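Local coordinates for protein NAD(+) phosphorylase MbcT (Mycobacterium tuberculosis, PDB 6FKG) that degrades NAD(+) by phosphorolysis, as the toxin of a type II toxin-antitoxin system that kills the cell unless its antitoxin MbcA blocks the active site, at residues A65-V68 with E69-R72; A178-Q181 with E182-T186; K83-E86 with A87-L91. All blocks are in the same frame, centred on the assembly; numbering follows the deposited sequence. Where two conformers were deposited one is given.

Interaction 1: residues A65-V68 with E69-R72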
loop_
_atom_site.group_PDB
_atom_site.type_symbol
_atom_site.label_atom_id
_atom_site.label_comp_id
_atom_site.label_asym_id
_atom_site.label_seq_id
_atom_site.Cartn_x
_atom_site.Cartn_y
_atom_site.Cartn_z
ATOM N N ALA B 65 40.404 -28.831 -7.877
ATOM C CA ALA B 65 39.057 -28.379 -8.208
ATOM C C ALA B 65 38.576 -27.352 -7.192
ATOM O O ALA B 65 37.883 -26.392 -7.545
ATOM C CB ALA B 65 38.091 -29.556 -8.277
ATOM N N CYS B 66 38.939 -27.567 -5.932
ATOM C CA CYS B 66 38.620 -26.597 -4.883
ATOM C C CYS B 66 39.271 -25.244 -5.200
ATOM O O CYS B 66 38.625 -24.207 -5.051
ATOM C CB CYS B 66 39.077 -27.096 -3.520
ATOM S SG CYS B 66 38.474 -26.057 -2.160
ATOM N N MET B 67 40.531 -25.258 -5.660
ATOM C CA MET B 67 41.237 -23.999 -5.959
ATOM C C MET B 67 40.553 -23.253 -7.095
ATOM O O MET B 67 40.486 -22.022 -7.098
ATOM C CB MET B 67 42.706 -24.241 -6.325
ATOM C CG MET B 67 43.574 -24.794 -5.172
ATOM S SD MET B 67 43.426 -23.907 -3.598
ATOM C CE MET B 67 42.216 -24.893 -2.694
ATOM N N VAL B 68 40.048 -23.999 -8.067
ATOM C CA VAL B 68 39.299 -23.385 -9.158
ATOM C C VAL B 68 38.065 -22.660 -8.585
ATOM O O VAL B 68 37.730 -21.561 -9.016
ATOM C CB VAL B 68 38.899 -24.431 -10.210
ATOM C CG1 VAL B 68 38.009 -23.812 -11.296
ATOM C CG2 VAL B 68 40.150 -25.035 -10.833
ATOM N N GLU B 69 37.408 -23.248 -7.585
ATOM C CA GLU B 69 36.248 -22.576 -6.990
ATOM C C GLU B 69 36.687 -21.337 -6.192
ATOM O O GLU B 69 35.986 -20.319 -6.179
ATOM C CB GLU B 69 35.447 -23.539 -6.111
ATOM C CG GLU B 69 34.798 -24.707 -6.892
ATOM C CD GLU B 69 33.886 -24.245 -8.023
ATOM O OE1 GLU B 69 33.224 -23.190 -7.904
ATOM O OE2 GLU B 69 33.833 -24.941 -9.050
ATOM N N VAL B 70 37.870 -21.394 -5.582
ATOM C CA VAL B 70 38.400 -20.212 -4.907
ATOM C C VAL B 70 38.576 -19.072 -5.924
ATOM O O VAL B 70 38.240 -17.926 -5.652
ATOM C CB VAL B 70 39.748 -20.490 -4.190
ATOM C CG1 VAL B 70 40.329 -19.191 -3.619
ATOM C CG2 VAL B 70 39.566 -21.515 -3.065
ATOM N N GLU B 71 39.080 -19.403 -7.110
ATOM C CA GLU B 71 39.235 -18.412 -8.175
ATOM C C GLU B 71 37.907 -17.789 -8.602
ATOM O O GLU B 71 37.809 -16.576 -8.810
ATOM C CB GLU B 71 39.883 -19.044 -9.411
ATOM C CG GLU B 71 41.231 -19.628 -9.185
ATOM C CD GLU B 71 41.808 -20.224 -10.473
ATOM O OE1 GLU B 71 41.120 -20.199 -11.522
ATOM O OE2 GLU B 71 42.945 -20.718 -10.431
ATOM N N ARG B 72 36.902 -18.638 -8.799
ATOM C CA ARG B 72 35.585 -18.168 -9.219
ATOM C C ARG B 72 34.951 -17.261 -8.171
ATOM O O ARG B 72 34.313 -16.271 -8.515
ATOM C CB ARG B 72 34.657 -19.345 -9.514
ATOM C CG ARG B 72 35.104 -20.179 -10.726
ATOM C CD ARG B 72 34.139 -21.342 -10.977
ATOM N NE ARG B 72 32.853 -20.883 -11.492
ATOM C CZ ARG B 72 31.703 -20.979 -10.840
ATOM N NH1 ARG B 72 31.669 -21.532 -9.631
ATOM N NH2 ARG B 72 30.586 -20.524 -11.409
HETATM O O HOH W 1 35.919 -26.612 -9.594
#
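Glu69 folds back over the carbonyl of Ala65, one helical turn earlier, its CG standing 3.6 Å from Ala65 O. The bend at chi2 (-56°) brings the carboxylate alongside the helix, where a water donates to both Ala65 O (2.8 Å) and Glu69 OE2 (2.7 Å). Ala65 O thus serves two donors, since the backbone N of Glu69 also bonds to it. The other carboxylate oxygen turns to Arg72, three residues on: Glu69 OE1 receives NH1 of Arg72 at 2.9 Å on its syn lone pair, lying close to the plane of the guanidinium, at its edge. This salt bridge and the water grip the carboxylate through both of its oxygens and should restrict its rotation. The arginine reaches it by a bend at chi3 (71°), after its CG has passed 3.4 Å from Val68 O.

All this lies on helix 63-76 of the RES domain, whose i to i+4 ladder runs unbroken from Ala65 O to Arg72 N. Glu69 and Arg72 belong to the surface that the antitoxin covers: Phe114 of the MbcA chain packs on Glu69, and Val115 O of the MbcA chain accepts a hydrogen bond from Arg72 NH1.

Another flank of the helix carries apolar contacts. Met67 and Val70 meet loosely, Met67 CE lying 4.3 Å from Val70 CG2, and the same methyl of Val70 sits 3.5 Å from Cys66 O. The charged Glu71 starts by lying across the carbonyl of Met67, its CG 3.3 Å from Met67 O, and then runs out extended towards its polar partners, Tyr180 and Arg184 of helix 177-185.

Interaction 2: residues A178-Q181 with E182-T186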
loop_
_atom_site.group_PDB
_atom_site.type_symbol
_atom_site.label_atom_id
_atom_site.label_comp_id
_atom_site.label_asym_id
_atom_site.label_seq_id
_atom_site.Cartn_x
_atom_site.Cartn_y
_atom_site.Cartn_z
ATOM N N ALA B 178 50.437 -18.802 -1.565
ATOM C CA ALA B 178 51.443 -19.753 -2.026
ATOM C C ALA B 178 50.871 -21.171 -2.148
ATOM O O ALA B 178 51.126 -21.859 -3.133
ATOM C CB ALA B 178 52.664 -19.746 -1.094
ATOM N N LEU B 179 50.098 -21.610 -1.152
ATOM C CA LEU B 179 49.534 -22.959 -1.189
ATOM C C LEU B 179 48.540 -23.088 -2.324
ATOM O O LEU B 179 48.513 -24.107 -3.011
ATOM C CB LEU B 179 48.838 -23.316 0.124
ATOM C CG LEU B 179 48.300 -24.752 0.173
ATOM C CD1 LEU B 179 49.405 -25.768 -0.116
ATOM C CD2 LEU B 179 47.643 -25.028 1.530
ATOM N N TYR B 180 47.709 -22.058 -2.490
ATOM C CA TYR B 180 46.747 -22.025 -3.588
ATOM C C TYR B 180 47.454 -22.271 -4.922
ATOM O O TYR B 180 47.027 -23.079 -5.732
ATOM C CB TYR B 180 46.005 -20.682 -3.621
ATOM C CG TYR B 180 45.536 -20.326 -4.999
ATOM C CD1 TYR B 180 46.279 -19.470 -5.803
ATOM C CD2 TYR B 180 44.372 -20.869 -5.523
ATOM C CE1 TYR B 180 45.885 -19.170 -7.073
ATOM C CE2 TYR B 180 43.969 -20.565 -6.823
ATOM C CZ TYR B 180 44.733 -19.711 -7.584
ATOM O OH TYR B 180 44.373 -19.382 -8.877
ATOM N N GLN B 181 48.545 -21.560 -5.152
ATOM C CA GLN B 181 49.245 -21.685 -6.429
ATOM C C GLN B 181 49.846 -23.069 -6.595
ATOM O O GLN B 181 49.873 -23.631 -7.694
ATOM C CB GLN B 181 50.322 -20.615 -6.544
ATOM C CG GLN B 181 49.752 -19.222 -6.447
ATOM C CD GLN B 181 50.780 -18.144 -6.725
ATOM O OE1 GLN B 181 51.872 -18.151 -6.156
ATOM N NE2 GLN B 181 50.434 -17.210 -7.603
ATOM N N GLU B 182 50.325 -23.613 -5.485
ATOM C CA GLU B 182 50.887 -24.947 -5.466
ATOM C C GLU B 182 49.813 -25.984 -5.799
ATOM O O GLU B 182 50.000 -26.823 -6.683
ATOM C CB GLU B 182 51.503 -25.212 -4.101
ATOM C CG GLU B 182 52.200 -26.528 -3.936
ATOM C CD GLU B 182 52.701 -26.684 -2.523
ATOM O OE1 GLU B 182 53.259 -25.704 -1.986
ATOM O OE2 GLU B 182 52.493 -27.759 -1.932
ATOM N N LEU B 183 48.676 -25.903 -5.112
ATOM C CA LEU B 183 47.594 -26.859 -5.340
ATOM C C LEU B 183 46.921 -26.679 -6.699
ATOM O O LEU B 183 46.443 -27.645 -7.289
ATOM C CB LEU B 183 46.555 -26.756 -4.231
ATOM C CG LEU B 183 47.120 -27.132 -2.861
ATOM C CD1 LEU B 183 46.079 -26.914 -1.761
ATOM C CD2 LEU B 183 47.598 -28.579 -2.884
ATOM N N ARG B 184 46.894 -25.445 -7.194
ATOM C CA ARG B 184 46.259 -25.152 -8.473
ATOM C C ARG B 184 47.025 -25.836 -9.602
ATOM O O ARG B 184 46.453 -26.239 -10.612
ATOM C CB ARG B 184 46.186 -23.639 -8.680
ATOM C CG ARG B 184 45.520 -23.175 -9.950
ATOM C CD ARG B 184 44.054 -23.553 -10.025
ATOM N NE ARG B 184 43.464 -23.049 -11.267
ATOM C CZ ARG B 184 43.489 -23.702 -12.422
ATOM N NH1 ARG B 184 44.072 -24.893 -12.501
ATOM N NH2 ARG B 184 42.932 -23.164 -13.498
ATOM N N ALA B 185 48.327 -25.986 -9.398
ATOM C CA ALA B 185 49.212 -26.575 -10.399
ATOM C C ALA B 185 49.242 -28.097 -10.303
ATOM O O ALA B 185 49.017 -28.803 -11.293
ATOM C CB ALA B 185 50.604 -26.018 -10.231
ATOM N N THR B 186 49.517 -28.589 -9.096
ATOM C CA THR B 186 49.748 -30.011 -8.848
ATOM C C THR B 186 48.445 -30.809 -8.780
ATOM O O THR B 186 47.418 -30.413 -9.334
ATOM C CB THR B 186 50.545 -30.227 -7.534
ATOM O OG1 THR B 186 49.723 -29.883 -6.406
ATOM C CG2 THR B 186 51.824 -29.370 -7.524
ATOM O OXT THR B 186 48.398 -31.883 -8.178
#
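Leu179 and Leu183, one turn apart on the C-terminal helix, cross obliquely with their branched ends in contact. Leu179 CG is 3.7 Å from Leu183 CD1, while Leu179 CD1 lies 3.8 Å from Leu183 CG, so each isobutyl group leans on the branch point of the other. A chi1 of -176° swings the Leu179 branches to the carbonyl side, and their end comes back to Leu183 although the first bond of the side chain leads off.

Tyr180 and Arg184 form the second i to i+4 pair, running side by side in the same direction. Arg184 CB lies over one face of the tyrosine ring, 4.2 Å above its plane and displaced to the rim; farther out the guanidinium is turned nearly perpendicular to the ring, at 79°. Both polar ends have their partner in Glu71.

Beneath the side chains, the backbone bond from Leu183 N to Leu179 O is short, at 2.8 Å, whereas that from Ala185 N to Gln181 O stretches to 3.3 Å as the helix nears its end.

The helix lies against its neighbours through Tyr180, Leu183 and Arg184, which pack on Met67 of helix 63-76; Gln181 NE2 bonds to Glu82 of helix 81-84, and Leu183 touches Leu91 of strand 89-103.

Interaction 3: residues K83-E86 with A87-L91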
loop_
_atom_site.group_PDB
_atom_site.type_symbol
_atom_site.label_atom_id
_atom_site.label_comp_id
_atom_site.label_asym_id
_atom_site.label_seq_id
_atom_site.Cartn_x
_atom_site.Cartn_y
_atom_site.Cartn_z
ATOM N N LYS B 83 44.995 -12.488 -4.077
ATOM C CA LYS B 83 44.714 -11.352 -3.196
ATOM C C LYS B 83 43.680 -11.693 -2.122
ATOM O O LYS B 83 43.805 -11.276 -0.970
ATOM C CB LYS B 83 44.224 -10.155 -4.010
ATOM C CG LYS B 83 45.294 -9.486 -4.873
ATOM C CD LYS B 83 46.346 -8.787 -4.018
ATOM C CE LYS B 83 47.346 -8.019 -4.863
ATOM N NZ LYS B 83 48.482 -7.511 -4.038
ATOM N N MET B 84 42.650 -12.441 -2.501
ATOM C CA MET B 84 41.584 -12.803 -1.557
ATOM C C MET B 84 42.135 -13.598 -0.387
ATOM O O MET B 84 41.714 -13.413 0.773
ATOM C CB MET B 84 40.487 -13.607 -2.264
ATOM C CG MET B 84 39.298 -13.980 -1.381
ATOM S SD MET B 84 38.003 -14.781 -2.359
ATOM C CE MET B 84 38.460 -16.489 -2.187
ATOM N N LEU B 85 43.089 -14.476 -0.690
ATOM C CA LEU B 85 43.655 -15.370 0.321
ATOM C C LEU B 85 44.665 -14.677 1.237
ATOM O O LEU B 85 45.305 -15.321 2.064
ATOM C CB LEU B 85 44.298 -16.568 -0.350
ATOM C CG LEU B 85 43.289 -17.513 -1.012
ATOM C CD1 LEU B 85 44.025 -18.586 -1.788
ATOM C CD2 LEU B 85 42.349 -18.145 0.049
ATOM N N GLU B 86 44.807 -13.368 1.081
ATOM C CA GLU B 86 45.504 -12.576 2.079
ATOM C C GLU B 86 44.652 -12.450 3.344
ATOM O O GLU B 86 45.185 -12.261 4.435
ATOM C CB GLU B 86 45.846 -11.198 1.529
ATOM C CG GLU B 86 46.876 -11.280 0.385
ATOM C CD GLU B 86 47.281 -9.915 -0.100
ATOM O OE1 GLU B 86 46.789 -8.913 0.471
ATOM O OE2 GLU B 86 48.088 -9.851 -1.045
ATOM N N ALA B 87 43.334 -12.535 3.186
ATOM C CA ALA B 87 42.452 -12.713 4.347
ATOM C C ALA B 87 42.587 -14.181 4.757
ATOM O O ALA B 87 42.990 -15.013 3.945
ATOM C CB ALA B 87 41.001 -12.342 4.015
ATOM N N ALA B 88 42.290 -14.497 6.015
ATOM C CA ALA B 88 42.606 -15.815 6.560
ATOM C C ALA B 88 41.594 -16.887 6.158
ATOM O O ALA B 88 40.460 -16.898 6.647
ATOM C CB ALA B 88 42.702 -15.735 8.074
ATOM N N TYR B 89 42.013 -17.796 5.281
ATOM C CA TYR B 89 41.186 -18.944 4.909
ATOM C C TYR B 89 41.891 -20.251 5.253
ATOM O O TYR B 89 43.115 -20.298 5.404
ATOM C CB TYR B 89 40.869 -18.948 3.412
ATOM C CG TYR B 89 39.905 -17.878 2.962
ATOM C CD1 TYR B 89 40.356 -16.607 2.624
ATOM C CD2 TYR B 89 38.544 -18.147 2.864
ATOM C CE1 TYR B 89 39.459 -15.622 2.196
ATOM C CE2 TYR B 89 37.637 -17.175 2.452
ATOM C CZ TYR B 89 38.104 -15.919 2.104
ATOM O OH TYR B 89 37.214 -14.956 1.685
ATOM N N ARG B 90 41.112 -21.320 5.357
ATOM C CA ARG B 90 41.674 -22.642 5.578
ATOM C C ARG B 90 41.093 -23.648 4.591
ATOM O O ARG B 90 39.960 -23.494 4.115
ATOM C CB ARG B 90 41.438 -23.095 7.025
ATOM C CG ARG B 90 42.309 -22.338 8.031
ATOM C CD ARG B 90 42.230 -22.933 9.424
ATOM N NE ARG B 90 43.198 -22.321 10.331
ATOM C CZ ARG B 90 43.116 -22.386 11.655
ATOM N NH1 ARG B 90 44.039 -21.804 12.411
ATOM N NH2 ARG B 90 42.105 -23.030 12.221
ATOM N N LEU B 91 41.891 -24.664 4.284
ATOM C CA LEU B 91 41.507 -25.720 3.372
ATOM C C LEU B 91 41.286 -26.995 4.169
ATOM O O LEU B 91 42.199 -27.500 4.828
ATOM C CB LEU B 91 42.593 -25.944 2.302
ATOM C CG LEU B 91 42.331 -27.115 1.353
ATOM C CD1 LEU B 91 41.075 -26.903 0.517
ATOM C CD2 LEU B 91 43.541 -27.311 0.460
#
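Ala87 N donates to Met84 O at 3.0 Å, closing a type I beta turn. The donor stands above the carbonyl plane, 44° out of it, and not on a lone pair. A second backbone bond, from Glu86 N to Lys83 O, lies just before it, and the side chains of those two residues approach as a long salt bridge.

Apolar contact centres on Tyr89, which two side chains cross at about right angles. Leu85 meets the base of the side chain, ring and CB alike: its CD2, oblique to the ring, lies 3.6 Å from Tyr89 CD1 and 3.8 Å from Tyr89 CB. Met84 reaches the outer part, where its CG is 3.9 Å from Tyr89 CE1, a position set by a trans first torsion (chi1 -177°).

Here a short helix, 81-84, gives way through the turn to strand 89-103 of the mixed sheet, which begins at Tyr89, backbone-bonded to Leu175. The tyrosine thereby packs back on the helix end just left.

The sulfur and a carbonyl also approach the ring. Met84 SD lies obliquely off it, 5.4 Å from the centroid, in a Met-aromatic contact. At the ring edge, close to its plane, Met84 O stands 3.5 Å from Tyr89 CE1. The hydroxyl finds its hydrogen-bond partner in the antitoxin, Val68 O of the MbcA chain, and Leu69 of the MbcA chain packs on Met84.

Overall arrangement
The three contacts lie on the same side of the chain's centre, their own centres 11 to 13 Å apart, and meet pairwise. Interactions 1 and 2 join through charge and packing: Glu71 OE2 lies 2.5 Å from Arg184 NE in a salt bridge and equally far from Tyr180 OH, a probable hydrogen bond, while Met67 SD packs 3.7 Å from Tyr180 CD2. Interactions 1 and 3 pack through Val70 CG1, 3.6 Å from Met84 CE. Leu91 CD2 comes within 3.4 Å of Leu183 CD1, linking interactions 2 and 3. Three local contacts of helix and turn thus pack against one another. MbcA, which blocks access to the active site, touches interactions 1 and 3, whereas no other chain of the assembly touches interaction 2.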